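Local coordinates for protein amidohydrolase (Xanthomonas campestris pv. campestris, PDB 4DZH) that probably deaminates adenosine-type nucleosides such as 5'-methylthioadenosine, as a zinc-dependent hydrolase of the ATZ/TRZ group within the amidohydrolase superfamily, at residues G74-M84 with G131-Y140; F298-R306 with L336-L347. All coordinates share one frame; numbering follows the deposited sequence.

Contact 1. Residues G74-M84 with G131-Y140. With ZN (zinc ion), chain E.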
loop_
_atom_site.group_PDB
_atom_site.type_symbol
_atom_site.label_atom_id
_atom_site.label_comp_id
_atom_site.label_asym_id
_atom_site.label_seq_id
_atom_site.Cartn_x
_atom_site.Cartn_y
_atom_site.Cartn_z
ATOM N N GLY A 74 9.971 -0.205 17.014
ATOM C CA GLY A 74 9.952 -1.054 15.832
ATOM C C GLY A 74 8.579 -1.655 15.621
ATOM O O GLY A 74 7.825 -1.957 16.546
ATOM N N LEU A 75 8.206 -1.806 14.371
ATOM C CA LEU A 75 6.987 -2.513 14.044
ATOM C C LEU A 75 7.134 -3.996 14.315
ATOM O O LEU A 75 8.194 -4.617 14.128
ATOM C CB LEU A 75 6.641 -2.282 12.587
ATOM C CG LEU A 75 6.472 -0.797 12.217
ATOM C CD1 LEU A 75 6.164 -0.630 10.733
ATOM C CD2 LEU A 75 5.453 -0.015 13.121
ATOM N N VAL A 76 6.038 -4.590 14.767
ATOM C CA VAL A 76 6.002 -5.997 15.125
ATOM C C VAL A 76 5.102 -6.715 14.140
ATOM O O VAL A 76 3.868 -6.461 14.084
ATOM C CB VAL A 76 5.495 -6.156 16.578
ATOM C CG1 VAL A 76 5.328 -7.645 16.927
ATOM C CG2 VAL A 76 6.452 -5.468 17.569
ATOM N N ASN A 77 5.725 -7.517 13.269
ATOM C CA ASN A 77 4.990 -8.231 12.253
ATOM C C ASN A 77 4.540 -9.539 12.877
ATOM O O ASN A 77 5.324 -10.467 13.023
ATOM C CB ASN A 77 5.911 -8.483 11.030
ATOM C CG ASN A 77 5.171 -9.115 9.841
ATOM O OD1 ASN A 77 4.124 -9.811 9.995
ATOM N ND2 ASN A 77 5.727 -8.940 8.632
ATOM N N ALA A 78 3.270 -9.592 13.254
ATOM C CA ALA A 78 2.801 -10.653 14.145
ATOM C C ALA A 78 2.359 -11.924 13.430
ATOM O O ALA A 78 1.732 -12.806 14.076
ATOM C CB ALA A 78 1.652 -10.078 15.042
ATOM N N HIS A 79 2.665 -12.073 12.130
ATOM C CA HIS A 79 2.440 -13.346 11.439
ATOM C C HIS A 79 3.269 -13.480 10.176
ATOM O O HIS A 79 2.961 -12.868 9.165
ATOM C CB HIS A 79 0.970 -13.531 11.049
ATOM C CG HIS A 79 0.689 -14.891 10.472
ATOM N ND1 HIS A 79 0.863 -16.049 11.200
ATOM C CD2 HIS A 79 0.327 -15.287 9.226
ATOM C CE1 HIS A 79 0.549 -17.094 10.448
ATOM N NE2 HIS A 79 0.218 -16.665 9.241
ATOM N N THR A 80 4.333 -14.286 10.246
ATOM C CA THR A 80 5.187 -14.479 9.066
ATOM C C THR A 80 5.427 -15.944 8.712
ATOM O O THR A 80 5.379 -16.842 9.558
ATOM C CB THR A 80 6.576 -13.802 9.238
ATOM O OG1 THR A 80 7.204 -14.305 10.439
ATOM C CG2 THR A 80 6.388 -12.276 9.368
ATOM N N HIS A 81 5.726 -16.181 7.434
ATOM C CA HIS A 81 6.285 -17.444 6.948
ATOM C C HIS A 81 7.493 -17.004 6.131
ATOM O O HIS A 81 7.457 -17.011 4.901
ATOM C CB HIS A 81 5.290 -18.212 6.052
ATOM C CG HIS A 81 3.944 -18.450 6.676
ATOM N ND1 HIS A 81 3.776 -19.254 7.789
ATOM C CD2 HIS A 81 2.712 -18.008 6.333
ATOM C CE1 HIS A 81 2.493 -19.292 8.111
ATOM N NE2 HIS A 81 1.831 -18.519 7.262
ATOM N N ASN A 82 8.538 -16.583 6.828
ATOM C CA ASN A 82 9.547 -15.767 6.146
ATOM C C ASN A 82 10.412 -16.431 5.031
ATOM O O ASN A 82 10.803 -15.741 4.083
ATOM C CB ASN A 82 10.373 -14.946 7.177
ATOM C CG ASN A 82 9.759 -13.564 7.444
ATOM O OD1 ASN A 82 8.897 -13.057 6.674
ATOM N ND2 ASN A 82 10.232 -12.914 8.511
ATOM N N PRO A 83 10.658 -17.747 5.111
ATOM C CA PRO A 83 11.370 -18.372 3.985
ATOM C C PRO A 83 10.616 -18.210 2.662
ATOM O O PRO A 83 11.210 -18.340 1.604
ATOM C CB PRO A 83 11.442 -19.851 4.392
ATOM C CG PRO A 83 11.510 -19.791 5.892
ATOM C CD PRO A 83 10.521 -18.666 6.253
ATOM N N MET A 84 9.308 -17.946 2.714
ATOM C CA MET A 84 8.559 -17.737 1.485
ATOM C C MET A 84 8.909 -16.419 0.755
ATOM O O MET A 84 8.378 -16.170 -0.320
ATOM C CB MET A 84 7.043 -17.899 1.730
ATOM C CG MET A 84 6.720 -19.184 2.472
ATOM S SD MET A 84 4.965 -19.540 2.691
ATOM C CE MET A 84 4.496 -20.068 1.052
ATOM N N GLY A 131 12.384 -1.782 6.200
ATOM C CA GLY A 131 11.051 -1.259 6.341
ATOM C C GLY A 131 10.609 -1.011 7.754
ATOM O O GLY A 131 9.413 -0.870 8.013
ATOM N N GLY A 132 11.569 -1.013 8.679
ATOM C CA GLY A 132 11.261 -0.654 10.063
ATOM C C GLY A 132 10.538 -1.713 10.888
ATOM O O GLY A 132 9.992 -1.367 11.961
ATOM N N THR A 133 10.584 -2.969 10.457
ATOM C CA THR A 133 10.062 -4.072 11.293
ATOM C C THR A 133 11.225 -4.656 12.074
ATOM O O THR A 133 12.310 -4.965 11.493
ATOM C CB THR A 133 9.433 -5.159 10.421
ATOM O OG1 THR A 133 8.239 -4.647 9.825
ATOM C CG2 THR A 133 9.047 -6.432 11.266
ATOM N N THR A 134 11.026 -4.857 13.391
ATOM C CA THR A 134 12.115 -5.274 14.286
ATOM C C THR A 134 11.843 -6.587 15.055
ATOM O O THR A 134 12.729 -7.108 15.784
ATOM C CB THR A 134 12.415 -4.197 15.364
ATOM O OG1 THR A 134 11.188 -3.818 16.023
ATOM C CG2 THR A 134 13.005 -2.963 14.713
ATOM N N CYS A 135 10.646 -7.132 14.860
ATOM C CA CYS A 135 10.233 -8.350 15.564
ATOM C C CYS A 135 9.224 -9.116 14.696
ATOM O O CYS A 135 8.392 -8.484 14.033
ATOM C CB CYS A 135 9.558 -7.928 16.871
ATOM S SG CYS A 135 9.188 -9.294 18.038
ATOM N N VAL A 136 9.284 -10.459 14.757
ATOM C CA VAL A 136 8.326 -11.276 14.023
ATOM C C VAL A 136 7.772 -12.346 14.904
ATOM O O VAL A 136 8.378 -12.692 15.942
ATOM C CB VAL A 136 8.966 -12.011 12.818
ATOM C CG1 VAL A 136 9.271 -11.036 11.762
ATOM C CG2 VAL A 136 10.228 -12.808 13.228
ATOM N N ASN A 137 6.600 -12.829 14.474
ATOM C CA ASN A 137 5.980 -14.032 15.029
ATOM C C ASN A 137 6.054 -15.034 13.892
ATOM O O ASN A 137 5.153 -15.076 13.020
ATOM C CB ASN A 137 4.529 -13.747 15.356
ATOM C CG ASN A 137 3.856 -14.885 16.083
ATOM O OD1 ASN A 137 4.504 -15.746 16.693
ATOM N ND2 ASN A 137 2.545 -14.847 16.097
ATOM N N GLU A 138 7.129 -15.839 13.910
ATOM C CA GLU A 138 7.482 -16.720 12.799
ATOM C C GLU A 138 6.763 -18.069 12.874
ATOM O O GLU A 138 6.572 -18.646 13.945
ATOM C CB GLU A 138 9.000 -16.993 12.860
ATOM C CG GLU A 138 9.533 -17.714 11.621
ATOM C CD GLU A 138 9.273 -16.958 10.307
ATOM O OE1 GLU A 138 9.490 -15.702 10.184
ATOM O OE2 GLU A 138 8.906 -17.653 9.358
ATOM N N ASN A 139 6.380 -18.585 11.693
ATOM C CA ASN A 139 5.635 -19.839 11.672
ATOM C C ASN A 139 6.125 -20.655 10.470
ATOM O O ASN A 139 5.616 -20.495 9.362
ATOM C CB ASN A 139 4.146 -19.451 11.547
ATOM C CG ASN A 139 3.200 -20.620 11.641
ATOM O OD1 ASN A 139 3.555 -21.745 11.380
ATOM N ND2 ASN A 139 1.929 -20.326 11.974
ATOM N N TYR A 140 7.165 -21.476 10.660
ATOM C CA TYR A 140 7.699 -22.249 9.535
ATOM C C TYR A 140 8.460 -23.505 9.994
ATOM O O TYR A 140 8.837 -23.644 11.188
ATOM C CB TYR A 140 8.598 -21.429 8.606
ATOM C CG TYR A 140 8.492 -21.866 7.131
ATOM C CD1 TYR A 140 7.323 -21.619 6.386
ATOM C CD2 TYR A 140 9.544 -22.555 6.502
ATOM C CE1 TYR A 140 7.231 -22.010 5.083
ATOM C CE2 TYR A 140 9.443 -22.964 5.195
ATOM C CZ TYR A 140 8.292 -22.684 4.484
ATOM O OH TYR A 140 8.184 -23.075 3.159
HETATM ZN ZN ZN E . -0.019 -17.909 7.602
HETATM O O HOH W 1 7.731 -6.858 8.124
HETATM O O HOH W 2 -1.697 -17.921 6.472
#
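Gly132 O accepts the backbone N-H of Leu75, opening a parallel pairing between strands 75-80 and 133-139 whose axes run 9° apart. Gly132, with positive phi, is also the C-prime residue of the Schellman motif that ends helix 114-130. At Thr133 the hydroxyl shares a water with Asn77 ND2, which also bonds Thr315, while CG2 packs on Asn77 CB. Thr134 N returns to Leu75 O, and the register then slips by one residue, a beta bulge, so that Cys135 pairs with Val76. Cys135 O takes the N-H of Asn77. Val136 lays its CG1 beside Thr80 CG2, 3.9 Å away. Asn137 N bonds Asn77 O and its O takes Thr80 N; between these the register slips again, a second beta bulge, and ND2 bonds Ala78 O at 3.0 Å from above that carbonyl's plane. Glu138 folds back at chi2 (58°), which delivers both carboxylate oxygens to the other segment: OE1 is met from above the carboxylate plane by Thr80 OG1 at 2.7 Å, and OE2 offers its syn lone pair to Asn82 N at 2.8 Å. Tyr150 also bonds to OE1. Asn139 O receives His81 ND1 at 2.7 Å, in the ring plane, which fixes the imidazole's rotation and turns NE2 to the zinc ion, 2.0 Å away. His79 NE2 binds the same metal at 2.1 Å, its ND1 hydrogen-bonded to His226, and a water, His228 and Asp316 complete the site. This His-X-His at the C-terminal end of a barrel strand is the superfamily's metal-binding signature. Tyr140 carries Pro83 CB over one ring face, 4.2 Å from the centroid. Helix 326-341 packs on Leu75 and Thr133, helix 114-130 on Asn82 and Pro83, and strand 156-163 continues the sheet beyond 133-139.

Contact 2. Residues F298-R306 with L336-L347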
loop_
_atom_site.group_PDB
_atom_site.type_symbol
_atom_site.label_atom_id
_atom_site.label_comp_id
_atom_site.label_asym_id
_atom_site.label_seq_id
_atom_site.Cartn_x
_atom_site.Cartn_y
_atom_site.Cartn_z
ATOM N N PHE A 298 -13.169 -10.868 5.412
ATOM C CA PHE A 298 -13.105 -9.542 6.046
ATOM C C PHE A 298 -13.147 -9.644 7.560
ATOM O O PHE A 298 -14.219 -9.650 8.190
ATOM C CB PHE A 298 -14.264 -8.655 5.546
ATOM C CG PHE A 298 -14.254 -8.443 4.056
ATOM C CD1 PHE A 298 -13.466 -7.439 3.499
ATOM C CD2 PHE A 298 -15.007 -9.260 3.206
ATOM C CE1 PHE A 298 -13.432 -7.236 2.125
ATOM C CE2 PHE A 298 -14.980 -9.067 1.834
ATOM C CZ PHE A 298 -14.185 -8.054 1.281
ATOM N N CYS A 299 -11.976 -9.784 8.148
ATOM C CA CYS A 299 -11.828 -9.714 9.584
ATOM C C CYS A 299 -12.438 -8.442 10.131
ATOM O O CYS A 299 -12.186 -7.332 9.607
ATOM C CB CYS A 299 -10.343 -9.808 9.965
ATOM S SG CYS A 299 -9.977 -9.698 11.648
ATOM N N PRO A 300 -13.271 -8.583 11.171
ATOM C CA PRO A 300 -13.966 -7.420 11.767
ATOM C C PRO A 300 -13.063 -6.721 12.745
ATOM O O PRO A 300 -13.256 -6.743 13.972
ATOM C CB PRO A 300 -15.170 -8.047 12.479
ATOM C CG PRO A 300 -14.770 -9.464 12.730
ATOM C CD PRO A 300 -13.757 -9.873 11.684
ATOM N N ALA A 301 -12.007 -6.100 12.191
ATOM C CA ALA A 301 -10.991 -5.527 13.047
ATOM C C ALA A 301 -11.511 -4.445 13.968
ATOM O O ALA A 301 -11.084 -4.355 15.124
ATOM C CB ALA A 301 -9.812 -5.010 12.202
ATOM N N CYS A 302 -12.411 -3.598 13.470
ATOM C CA CYS A 302 -12.961 -2.560 14.317
ATOM C C CYS A 302 -13.786 -3.195 15.453
ATOM O O CYS A 302 -13.689 -2.785 16.610
ATOM C CB CYS A 302 -13.838 -1.613 13.517
ATOM S SG CYS A 302 -14.587 -0.350 14.557
ATOM N N ALA A 303 -14.567 -4.212 15.112
ATOM C CA ALA A 303 -15.391 -4.861 16.145
ATOM C C ALA A 303 -14.521 -5.457 17.251
ATOM O O ALA A 303 -14.838 -5.327 18.452
ATOM C CB ALA A 303 -16.303 -5.917 15.536
ATOM N N LEU A 304 -13.425 -6.101 16.855
ATOM C CA LEU A 304 -12.548 -6.759 17.802
ATOM C C LEU A 304 -11.868 -5.723 18.655
ATOM O O LEU A 304 -11.738 -5.903 19.858
ATOM C CB LEU A 304 -11.473 -7.562 17.062
ATOM C CG LEU A 304 -11.930 -8.862 16.397
ATOM C CD1 LEU A 304 -10.936 -9.342 15.351
ATOM C CD2 LEU A 304 -12.065 -9.947 17.478
ATOM N N GLN A 305 -11.391 -4.636 18.026
ATOM C CA GLN A 305 -10.665 -3.652 18.787
ATOM C C GLN A 305 -11.600 -2.993 19.835
ATOM O O GLN A 305 -11.225 -2.829 20.992
ATOM C CB GLN A 305 -10.006 -2.634 17.828
ATOM C CG GLN A 305 -9.132 -1.628 18.521
ATOM C CD GLN A 305 -9.938 -0.437 18.958
ATOM O OE1 GLN A 305 -10.895 -0.044 18.285
ATOM N NE2 GLN A 305 -9.575 0.140 20.096
ATOM N N ARG A 306 -12.813 -2.652 19.433
ATOM C CA ARG A 306 -13.691 -1.974 20.374
ATOM C C ARG A 306 -14.224 -2.912 21.447
ATOM O O ARG A 306 -14.685 -2.464 22.498
ATOM C CB ARG A 306 -14.816 -1.243 19.663
ATOM C CG ARG A 306 -14.229 -0.151 18.748
ATOM C CD ARG A 306 -15.263 0.568 17.921
ATOM N NE ARG A 306 -14.663 1.745 17.283
ATOM C CZ ARG A 306 -15.296 2.532 16.420
ATOM N NH1 ARG A 306 -16.560 2.267 16.083
ATOM N NH2 ARG A 306 -14.668 3.587 15.892
ATOM N N LEU A 336 -9.320 -0.518 5.331
ATOM C CA LEU A 336 -10.266 -1.616 5.188
ATOM C C LEU A 336 -11.185 -1.639 6.403
ATOM O O LEU A 336 -12.358 -1.958 6.272
ATOM C CB LEU A 336 -9.512 -2.965 5.123
ATOM C CG LEU A 336 -10.488 -4.145 4.904
ATOM C CD1 LEU A 336 -11.105 -4.091 3.573
ATOM C CD2 LEU A 336 -9.644 -5.393 5.019
ATOM N N ALA A 337 -10.660 -1.319 7.579
ATOM C CA ALA A 337 -11.482 -1.462 8.786
ATOM C C ALA A 337 -12.702 -0.536 8.713
ATOM O O ALA A 337 -13.819 -0.906 9.139
ATOM C CB ALA A 337 -10.663 -1.194 10.038
ATOM N N LYS A 338 -12.509 0.650 8.138
ATOM C CA LYS A 338 -13.574 1.646 8.025
ATOM C C LYS A 338 -14.664 1.158 7.065
ATOM O O LYS A 338 -15.872 1.288 7.351
ATOM C CB LYS A 338 -12.967 2.984 7.554
ATOM C CG LYS A 338 -12.033 3.580 8.596
ATOM C CD LYS A 338 -10.986 4.541 7.948
ATOM C CE LYS A 338 -10.067 5.193 8.955
ATOM N NZ LYS A 338 -9.152 4.256 9.711
ATOM N N ALA A 339 -14.268 0.541 5.958
ATOM C CA ALA A 339 -15.212 0.168 4.918
ATOM C C ALA A 339 -16.007 -1.052 5.400
ATOM O O ALA A 339 -17.252 -1.116 5.226
ATOM C CB ALA A 339 -14.496 -0.164 3.655
ATOM N N VAL A 340 -15.300 -1.999 6.006
ATOM C CA VAL A 340 -15.938 -3.210 6.551
ATOM C C VAL A 340 -16.948 -2.842 7.632
ATOM O O VAL A 340 -18.063 -3.403 7.665
ATOM C CB VAL A 340 -14.898 -4.224 7.062
ATOM C CG1 VAL A 340 -15.570 -5.322 7.993
ATOM C CG2 VAL A 340 -14.171 -4.841 5.862
ATOM N N ALA A 341 -16.569 -1.925 8.522
ATOM C CA ALA A 341 -17.448 -1.498 9.603
ATOM C C ALA A 341 -18.467 -0.435 9.192
ATOM O O ALA A 341 -19.336 -0.068 10.009
ATOM C CB ALA A 341 -16.622 -1.009 10.784
ATOM N N ASN A 342 -18.389 0.034 7.942
ATOM C CA ASN A 342 -19.201 1.160 7.471
ATOM C C ASN A 342 -19.149 2.314 8.468
ATOM O O ASN A 342 -20.177 2.832 8.931
ATOM C CB ASN A 342 -20.632 0.730 7.148
ATOM C CG ASN A 342 -21.404 1.819 6.445
ATOM O OD1 ASN A 342 -22.392 2.335 6.985
ATOM N ND2 ASN A 342 -20.946 2.202 5.236
ATOM N N ASP A 343 -17.928 2.720 8.790
ATOM C CA ASP A 343 -17.667 3.636 9.891
ATOM C C ASP A 343 -16.282 4.255 9.715
ATOM O O ASP A 343 -15.263 3.611 9.985
ATOM C CB ASP A 343 -17.704 2.882 11.217
ATOM C CG ASP A 343 -17.495 3.796 12.428
ATOM O OD1 ASP A 343 -17.015 4.960 12.330
ATOM O OD2 ASP A 343 -17.826 3.331 13.528
ATOM N N ALA A 344 -16.260 5.517 9.306
ATOM C CA ALA A 344 -14.997 6.185 9.016
ATOM C C ALA A 344 -14.115 6.445 10.220
ATOM O O ALA A 344 -12.953 6.859 10.043
ATOM C CB ALA A 344 -15.270 7.498 8.272
ATOM N N THR A 345 -14.623 6.218 11.442
ATOM C CA THR A 345 -13.819 6.426 12.650
ATOM C C THR A 345 -13.138 5.152 13.150
ATOM O O THR A 345 -12.352 5.193 14.100
ATOM C CB THR A 345 -14.639 7.006 13.844
ATOM O OG1 THR A 345 -15.487 5.980 14.403
ATOM C CG2 THR A 345 -15.424 8.260 13.432
ATOM N N ALA A 346 -13.418 4.029 12.488
ATOM C CA ALA A 346 -12.818 2.734 12.825
ATOM C C ALA A 346 -11.296 2.773 12.694
ATOM O O ALA A 346 -10.789 3.416 11.747
ATOM C CB ALA A 346 -13.366 1.659 11.904
ATOM N N LEU A 347 -10.600 2.104 13.611
ATOM C CA LEU A 347 -9.156 1.900 13.533
ATOM C C LEU A 347 -8.438 3.178 13.108
ATOM O O LEU A 347 -7.818 3.253 12.024
ATOM C CB LEU A 347 -8.838 0.755 12.572
ATOM C CG LEU A 347 -7.987 -0.348 13.184
ATOM C CD1 LEU A 347 -8.750 -1.020 14.328
ATOM C CD2 LEU A 347 -7.554 -1.391 12.158
HETATM O O HOH W 3 -13.537 -3.400 10.659
HETATM O O HOH W 4 -11.907 0.875 15.866
#
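Cys302 packs its SG 3.5 Å from Ala346 CB, and its CB against Ala341 CB, at the apolar centre of a near-perpendicular helix-helix contact on the outside of the TIM barrel. Helices 301-306 and 336-341 cross at -96° with their axes 9.4 Å apart, and Ala301 faces Ala337 CB to CB. Leu347 CD1 extends the patch to Gln305 CB. On the other flank Phe298 CD1 meets Val340 CG2 obliquely at 3.6 Å, while Leu336 CD1 sits at the ring edge, near its plane. The ring also packs on Ala339 of the second subunit.

Two waters bridge the segments. One links backbone to backbone, accepting from Cys302 N and donating to Ala337 O; the other runs from the Gln305 side chain, donating to its OE1, to Leu347 N, from which it accepts. Beyond a Schellman motif at Asn342, the polar edge forms around Arg306. Its chain is extended from CG to NE, carrying the guanidinium across to the turn 343-346, while Cys302 SG lies over one face toward the rim. NH1 makes a salt bridge to Asp343 OD2 at 3.0 Å, entering from above the carboxylate plane. NH2 bonds Thr345 OG1 at 2.9 Å, nearly in the guanidinium plane. The remaining oxygen, Asp343 OD1, closes an Asx turn, taking both Thr345 N and Thr345 OG1 at 2.8 Å from the same face of its plane.

How the contacts relate
From the N terminus, contact 1 comes first: strand 69-80 pairs with strand 133-139, closing a loop of 46 residues that is mostly helical and carries helices 96-111 and 114-130. The chain then passes through the strands from 156-163 to 283-286 before contact 2 opens, and its shorter loop of 29 residues runs through strand 310-313 into helix 326-341. The two loops stand in series, neither nested nor crossed, with centres about 23 Å apart. One joins neighbouring strands of the barrel wall, near the centre of the chain; the other joins helices at its periphery, where the second subunit packs. Helix 326-341 links them indirectly, since its beginning packs on contact 1 and its end belongs to contact 2.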